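PDB 4V1T: LYND from Lyngbya aestuarii, which probably catalyses the ATP- and magnesium-dependent cyclodehydration of peptide substrates to azoline heterocycles. Local coordinates for residues S407-K411 against T639-Q643; F573-F578 against P630-L635. All blocks are in the same frame, centred on the assembly; numbering follows the deposited sequence.

Both contacts are buried, and both use helix 630-649 of the YcaO cyclodehydratase part of the chain. Contact 2 takes its first turns, from P630 to L635, and packs them against the start of helix 576-587 and the loop before it; contact 1 takes the following turn, T639-Q643, and sets it against strand 406-410 where ADP and magnesium bind. The chemistry changes accordingly, from phenylalanine rings and aliphatic branches in contact 2 to charge, metal coordination and water in contact 1. Their centres lie about 14 Å apart, and they meet directly: the side chain of K411 packs on L635, and the hydroxyl of Y577 packs against T639.

Contact 1. Residues S407-K411 against T639-Q643; sequences SGKGK and TEVNQ. With MG (magnesium ion), chain N; ADP (adenosine-5'-diphosphate), chain L.
T639 meets strand 406-410 with both branches of its side chain. Its CG2 lies 3.8 Å from G410 O, while OG1 sits beside the aliphatic part of K409 and is hydrogen-bonded back to L635 O and R636 O of its own helix. One residue on, E640 provides the ionic centre. Its OE2 binds magnesium at 2.0 Å and also takes a salt bridge from K409 NZ at 2.8 Å, the lysine nitrogen standing above the carboxylate plane (49° out of it). The other oxygen, OE1, accepts a hydrogen bond from a water on the same metal and another from F624 N. K409 gets there by running fully extended beyond CG, and its ammonium also makes a weak hydrogen bond to ADP O2B (NZ to O2B 3.2 Å), the oxygen bound to magnesium, and a hydrogen bond to R636 O. A turn further on from T639, Q643 reaches the strand with its amide. Its CG is anti to the backbone N (chi1 176°), which carries the amide across to S407, where NE2 donates to S407 OG at 2.9 Å with an N-H...O angle of 154°. OE1 of the same amide lies 3.4 Å from K409 CD. A water accepts from Q643 NE2 and donates to S407 O and to O2A of ADP, tying the strand, the helix and the nucleotide together. Magnesium and the K409 ammonium both reach E640 OE2 and ADP O2B, and would offset the repulsion between carboxylate and phosphate, consistent with a site that handles the phosphates of ATP.

Contact 2. Residues F573-F578 against P630-L635; sequences FNEPYF and PTIAIL
I634 lies between two phenylalanine rings and gives one methyl to each. Its CD1 lies over a face of F573, 3.8 Å from the ring centroid and 19° off the normal, a CH-pi contact displaced toward the rim. CG2 does the same to F578, at 3.8 Å from the centroid of that ring. The isoleucine can serve both because its branches part at CB: CG2 is anti to the backbone N, whereas CG1 (chi1 -63°) lies beside it and leads CD1 out to F573. At the edge of the F578 ring, near its plane, T631 O comes within 3.4 Å of CZ. This carbonyl also accepts the helix bond from L635 N. P630 CB approaches F573 CE2 obliquely at 4.0 Å, and T631 OG1 lies beside CD2 of the same ring. Further along the helix, one methyl of L635 is shared: CD1 is 3.7 Å from Y577 CD2 and 3.8 Å from F578 CE1, the leucine crossing both aromatic side chains at about a right angle.

Around this first shell, E575 CG, anti to the backbone N (chi1 -171°), lies over the face of F578 opposite I634; the bend at chi2 then turns the carboxylate. That group is paired with K411, modelled too close for the details to be trusted, and the hydroxyl of Y577 is hydrogen-bonded to L379 O. F606 of strand 605-612 packs against P630 and I634, while V568 and A686 touch F573. The whole is a hydrophobic helix-packing interface within the YcaO part of the chain, in which the first turns of helix 630-649 lie against the start of helix 576-587 and the loop leading into it.

Contact 1. Residues S407-K411 against T639-Q643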
loop_
_atom_site.group_PDB
_atom_site.type_symbol
_atom_site.label_atom_id
_atom_site.label_comp_id
_atom_site.label_asym_id
_atom_site.label_seq_id
_atom_site.Cartn_x
_atom_site.Cartn_y
_atom_site.Cartn_z
ATOM N N SER B 407 8.236 7.024 -15.567
ATOM C CA SER B 407 8.084 7.943 -14.460
ATOM C C SER B 407 6.689 8.537 -14.435
ATOM O O SER B 407 6.032 8.640 -15.473
ATOM C CB SER B 407 9.132 9.059 -14.570
ATOM O OG SER B 407 9.044 9.937 -13.462
ATOM N N GLY B 408 6.263 8.950 -13.245
ATOM C CA GLY B 408 4.973 9.576 -13.056
ATOM C C GLY B 408 5.126 10.987 -12.528
ATOM O O GLY B 408 6.092 11.297 -11.819
ATOM N N LYS B 409 4.174 11.847 -12.882
ATOM C CA LYS B 409 4.165 13.239 -12.441
ATOM C C LYS B 409 2.738 13.624 -12.079
ATOM O O LYS B 409 1.785 13.088 -12.644
ATOM C CB LYS B 409 4.694 14.155 -13.537
ATOM C CG LYS B 409 3.878 14.102 -14.825
ATOM C CD LYS B 409 4.455 15.009 -15.917
ATOM C CE LYS B 409 3.600 14.957 -17.175
ATOM N NZ LYS B 409 4.061 15.922 -18.206
ATOM N N GLY B 410 2.582 14.552 -11.142
ATOM C CA GLY B 410 1.261 14.991 -10.765
ATOM C C GLY B 410 1.191 16.184 -9.842
ATOM O O GLY B 410 2.146 16.534 -9.148
ATOM N N LYS B 411 0.021 16.805 -9.847
ATOM C CA LYS B 411 -0.325 17.853 -8.906
ATOM C C LYS B 411 -0.563 17.260 -7.534
ATOM O O LYS B 411 -0.453 17.946 -6.520
ATOM C CB LYS B 411 -1.591 18.556 -9.380
ATOM C CG LYS B 411 -1.962 19.802 -8.621
ATOM C CD LYS B 411 -3.149 20.474 -9.284
ATOM C CE LYS B 411 -3.919 21.339 -8.313
ATOM N NZ LYS B 411 -4.426 22.556 -8.988
ATOM N N THR B 639 4.594 20.274 -14.062
ATOM C CA THR B 639 4.839 19.068 -13.269
ATOM C C THR B 639 5.891 18.192 -13.955
ATOM O O THR B 639 6.546 17.365 -13.316
ATOM C CB THR B 639 3.555 18.244 -13.035
ATOM O OG1 THR B 639 2.893 18.020 -14.277
ATOM C CG2 THR B 639 2.613 18.961 -12.083
ATOM N N GLU B 640 6.065 18.378 -15.255
ATOM C CA GLU B 640 7.111 17.657 -15.961
ATOM C C GLU B 640 8.495 18.229 -15.606
ATOM O O GLU B 640 9.479 17.480 -15.549
ATOM C CB GLU B 640 6.891 17.708 -17.486
ATOM C CG GLU B 640 7.507 16.520 -18.210
ATOM C CD GLU B 640 7.069 16.401 -19.650
ATOM O OE1 GLU B 640 7.581 17.157 -20.515
ATOM O OE2 GLU B 640 6.210 15.534 -19.911
ATOM N N VAL B 641 8.578 19.542 -15.369
ATOM C CA VAL B 641 9.867 20.137 -15.013
ATOM C C VAL B 641 10.207 19.659 -13.617
ATOM O O VAL B 641 11.374 19.400 -13.324
ATOM C CB VAL B 641 9.917 21.702 -15.111
ATOM C CG1 VAL B 641 9.109 22.208 -16.287
ATOM C CG2 VAL B 641 9.445 22.372 -13.849
ATOM N N ASN B 642 9.184 19.541 -12.764
ATOM C CA ASN B 642 9.339 18.932 -11.444
ATOM C C ASN B 642 9.915 17.538 -11.588
ATOM O O ASN B 642 10.916 17.194 -10.958
ATOM C CB ASN B 642 7.996 18.832 -10.705
ATOM C CG ASN B 642 7.463 20.178 -10.251
ATOM O OD1 ASN B 642 8.190 21.166 -10.187
ATOM N ND2 ASN B 642 6.175 20.214 -9.913
ATOM N N GLN B 643 9.264 16.751 -12.436
ATOM C CA GLN B 643 9.623 15.359 -12.677
ATOM C C GLN B 643 11.075 15.198 -13.133
ATOM O O GLN B 643 11.810 14.360 -12.617
ATOM C CB GLN B 643 8.666 14.781 -13.727
ATOM C CG GLN B 643 8.939 13.361 -14.170
ATOM C CD GLN B 643 7.948 12.902 -15.228
ATOM O OE1 GLN B 643 7.602 13.652 -16.139
ATOM N NE2 GLN B 643 7.479 11.671 -15.111
HETATM MG MG MG N . 5.360 14.591 -21.507
HETATM P PB ADP L . 3.677 12.055 -20.391
HETATM O O1B ADP L . 3.346 11.604 -21.791
HETATM O O2B ADP L . 4.126 13.485 -20.303
HETATM O O3B ADP L . 4.555 11.082 -19.666
HETATM P PA ADP L . 1.882 11.638 -18.142
HETATM O O1A ADP L . 0.782 12.541 -17.644
HETATM O O2A ADP L . 3.150 11.504 -17.319
HETATM O O3A ADP L . 2.225 12.037 -19.673
HETATM O "O5'" ADP L . 1.257 10.181 -18.336
HETATM C "C5'" ADP L . 2.079 9.055 -18.575
HETATM C "C4'" ADP L . 1.214 7.964 -19.185
HETATM O "O4'" ADP L . 0.289 7.469 -18.219
HETATM C "C3'" ADP L . 0.375 8.489 -20.336
HETATM O "O3'" ADP L . 0.290 7.468 -21.322
HETATM C "C2'" ADP L . -0.999 8.739 -19.762
HETATM O "O2'" ADP L . -2.043 8.479 -20.705
HETATM C "C1'" ADP L . -1.055 7.746 -18.619
HETATM N N9 ADP L . -1.850 8.280 -17.488
HETATM C C8 ADP L . -1.548 9.352 -16.725
HETATM N N7 ADP L . -2.494 9.539 -15.772
HETATM C C5 ADP L . -3.412 8.573 -15.921
HETATM C C6 ADP L . -4.669 8.194 -15.247
HETATM N N6 ADP L . -5.108 8.929 -14.200
HETATM N N1 ADP L . -5.341 7.118 -15.709
HETATM C C2 ADP L . -4.895 6.394 -16.752
HETATM N N3 ADP L . -3.754 6.686 -17.413
HETATM C C4 ADP L . -2.988 7.743 -17.055
HETATM O O HOH W 1 5.382 10.493 -17.149
HETATM O O HOH W 2 4.050 16.247 -21.403
HETATM O O HOH W 3 5.118 17.033 -9.297
HETATM O O HOH W 4 6.620 16.037 -22.699
HETATM O O HOH W 5 4.342 14.322 -23.277
#

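Contact 2. Residues F573-F578 against P630-L635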
loop_
_atom_site.group_PDB
_atom_site.type_symbol
_atom_site.label_atom_id
_atom_site.label_comp_id
_atom_site.label_asym_id
_atom_site.label_seq_id
_atom_site.Cartn_x
_atom_site.Cartn_y
_atom_site.Cartn_z
ATOM N N PHE B 573 -5.038 32.499 -13.867
ATOM C CA PHE B 573 -5.760 31.254 -14.154
ATOM C C PHE B 573 -6.616 30.745 -12.990
ATOM O O PHE B 573 -7.253 29.693 -13.075
ATOM C CB PHE B 573 -4.765 30.179 -14.575
ATOM C CG PHE B 573 -4.243 30.371 -15.961
ATOM C CD1 PHE B 573 -3.129 31.169 -16.194
ATOM C CD2 PHE B 573 -4.882 29.780 -17.038
ATOM C CE1 PHE B 573 -2.657 31.356 -17.477
ATOM C CE2 PHE B 573 -4.418 29.968 -18.319
ATOM C CZ PHE B 573 -3.303 30.758 -18.540
ATOM N N ASN B 574 -6.643 31.493 -11.901
ATOM C CA ASN B 574 -7.471 31.126 -10.766
ATOM C C ASN B 574 -7.012 29.795 -10.171
ATOM O O ASN B 574 -7.784 29.093 -9.533
ATOM C CB ASN B 574 -8.939 31.037 -11.206
ATOM C CG ASN B 574 -9.887 31.701 -10.231
ATOM O OD1 ASN B 574 -9.627 31.775 -9.029
ATOM N ND2 ASN B 574 -11.002 32.202 -10.753
ATOM N N GLU B 575 -5.744 29.463 -10.389
ATOM C CA GLU B 575 -5.150 28.239 -9.870
ATOM C C GLU B 575 -4.022 28.587 -8.903
ATOM O O GLU B 575 -2.967 29.057 -9.329
ATOM C CB GLU B 575 -4.600 27.389 -11.014
ATOM C CG GLU B 575 -4.163 25.998 -10.591
ATOM C CD GLU B 575 -5.312 25.202 -10.044
ATOM O OE1 GLU B 575 -6.345 25.108 -10.738
ATOM O OE2 GLU B 575 -5.180 24.689 -8.919
ATOM N N PRO B 576 -4.221 28.332 -7.599
ATOM C CA PRO B 576 -3.207 28.758 -6.629
ATOM C C PRO B 576 -1.890 27.974 -6.747
ATOM O O PRO B 576 -0.850 28.450 -6.296
ATOM C CB PRO B 576 -3.889 28.489 -5.287
ATOM C CG PRO B 576 -4.786 27.327 -5.556
ATOM C CD PRO B 576 -5.262 27.491 -6.974
ATOM N N TYR B 577 -1.945 26.798 -7.368
ATOM C CA TYR B 577 -0.808 25.888 -7.420
ATOM C C TYR B 577 0.395 26.439 -8.218
ATOM O O TYR B 577 1.551 26.231 -7.842
ATOM C CB TYR B 577 -1.243 24.559 -8.033
ATOM C CG TYR B 577 -0.099 23.587 -8.245
ATOM C CD1 TYR B 577 0.303 22.728 -7.226
ATOM C CD2 TYR B 577 0.575 23.525 -9.458
ATOM C CE1 TYR B 577 1.344 21.838 -7.411
ATOM C CE2 TYR B 577 1.623 22.639 -9.654
ATOM C CZ TYR B 577 1.998 21.795 -8.629
ATOM O OH TYR B 577 3.025 20.904 -8.813
ATOM N N PHE B 578 0.125 27.117 -9.326
ATOM C CA PHE B 578 1.200 27.671 -10.141
ATOM C C PHE B 578 2.032 28.659 -9.325
ATOM O O PHE B 578 3.263 28.619 -9.353
ATOM C CB PHE B 578 0.637 28.352 -11.390
ATOM C CG PHE B 578 -0.176 27.439 -12.269
ATOM C CD1 PHE B 578 0.095 26.079 -12.331
ATOM C CD2 PHE B 578 -1.211 27.942 -13.035
ATOM C CE1 PHE B 578 -0.652 25.242 -13.132
ATOM C CE2 PHE B 578 -1.960 27.106 -13.843
ATOM C CZ PHE B 578 -1.680 25.755 -13.892
ATOM N N PRO B 630 -6.249 25.062 -20.871
ATOM C CA PRO B 630 -4.902 25.612 -20.706
ATOM C C PRO B 630 -4.385 25.455 -19.287
ATOM O O PRO B 630 -3.172 25.375 -19.090
ATOM C CB PRO B 630 -5.075 27.094 -21.062
ATOM C CG PRO B 630 -6.510 27.378 -20.802
ATOM C CD PRO B 630 -7.241 26.118 -21.142
ATOM N N THR B 631 -5.299 25.415 -18.317
ATOM C CA THR B 631 -4.932 25.189 -16.935
ATOM C C THR B 631 -4.226 23.843 -16.798
ATOM O O THR B 631 -3.184 23.743 -16.147
ATOM C CB THR B 631 -6.167 25.236 -16.007
ATOM O OG1 THR B 631 -6.756 26.543 -16.051
ATOM C CG2 THR B 631 -5.792 24.922 -14.590
ATOM N N ILE B 632 -4.790 22.816 -17.429
ATOM C CA ILE B 632 -4.222 21.475 -17.368
ATOM C C ILE B 632 -2.928 21.417 -18.176
ATOM O O ILE B 632 -1.981 20.733 -17.796
ATOM C CB ILE B 632 -5.201 20.404 -17.900
ATOM C CG1 ILE B 632 -6.585 20.521 -17.226
ATOM C CG2 ILE B 632 -4.622 19.002 -17.712
ATOM C CD1 ILE B 632 -6.571 20.519 -15.709
ATOM N N ALA B 633 -2.896 22.132 -19.294
ATOM C CA ALA B 633 -1.721 22.143 -20.157
ATOM C C ALA B 633 -0.513 22.692 -19.398
ATOM O O ALA B 633 0.568 22.114 -19.438
ATOM C CB ALA B 633 -1.987 22.960 -21.413
ATOM N N ILE B 634 -0.708 23.808 -18.705
ATOM C CA ILE B 634 0.355 24.398 -17.904
ATOM C C ILE B 634 0.724 23.443 -16.783
ATOM O O ILE B 634 1.891 23.297 -16.435
ATOM C CB ILE B 634 -0.068 25.761 -17.312
ATOM C CG1 ILE B 634 -0.338 26.775 -18.437
ATOM C CG2 ILE B 634 1.011 26.306 -16.380
ATOM C CD1 ILE B 634 -1.072 28.018 -17.981
ATOM N N LEU B 635 -0.288 22.795 -16.217
ATOM C CA LEU B 635 -0.088 21.842 -15.138
ATOM C C LEU B 635 0.797 20.684 -15.591
ATOM O O LEU B 635 1.683 20.252 -14.862
ATOM C CB LEU B 635 -1.441 21.317 -14.646
ATOM C CG LEU B 635 -1.513 20.663 -13.268
ATOM C CD1 LEU B 635 -0.954 21.579 -12.193
ATOM C CD2 LEU B 635 -2.959 20.299 -12.961
#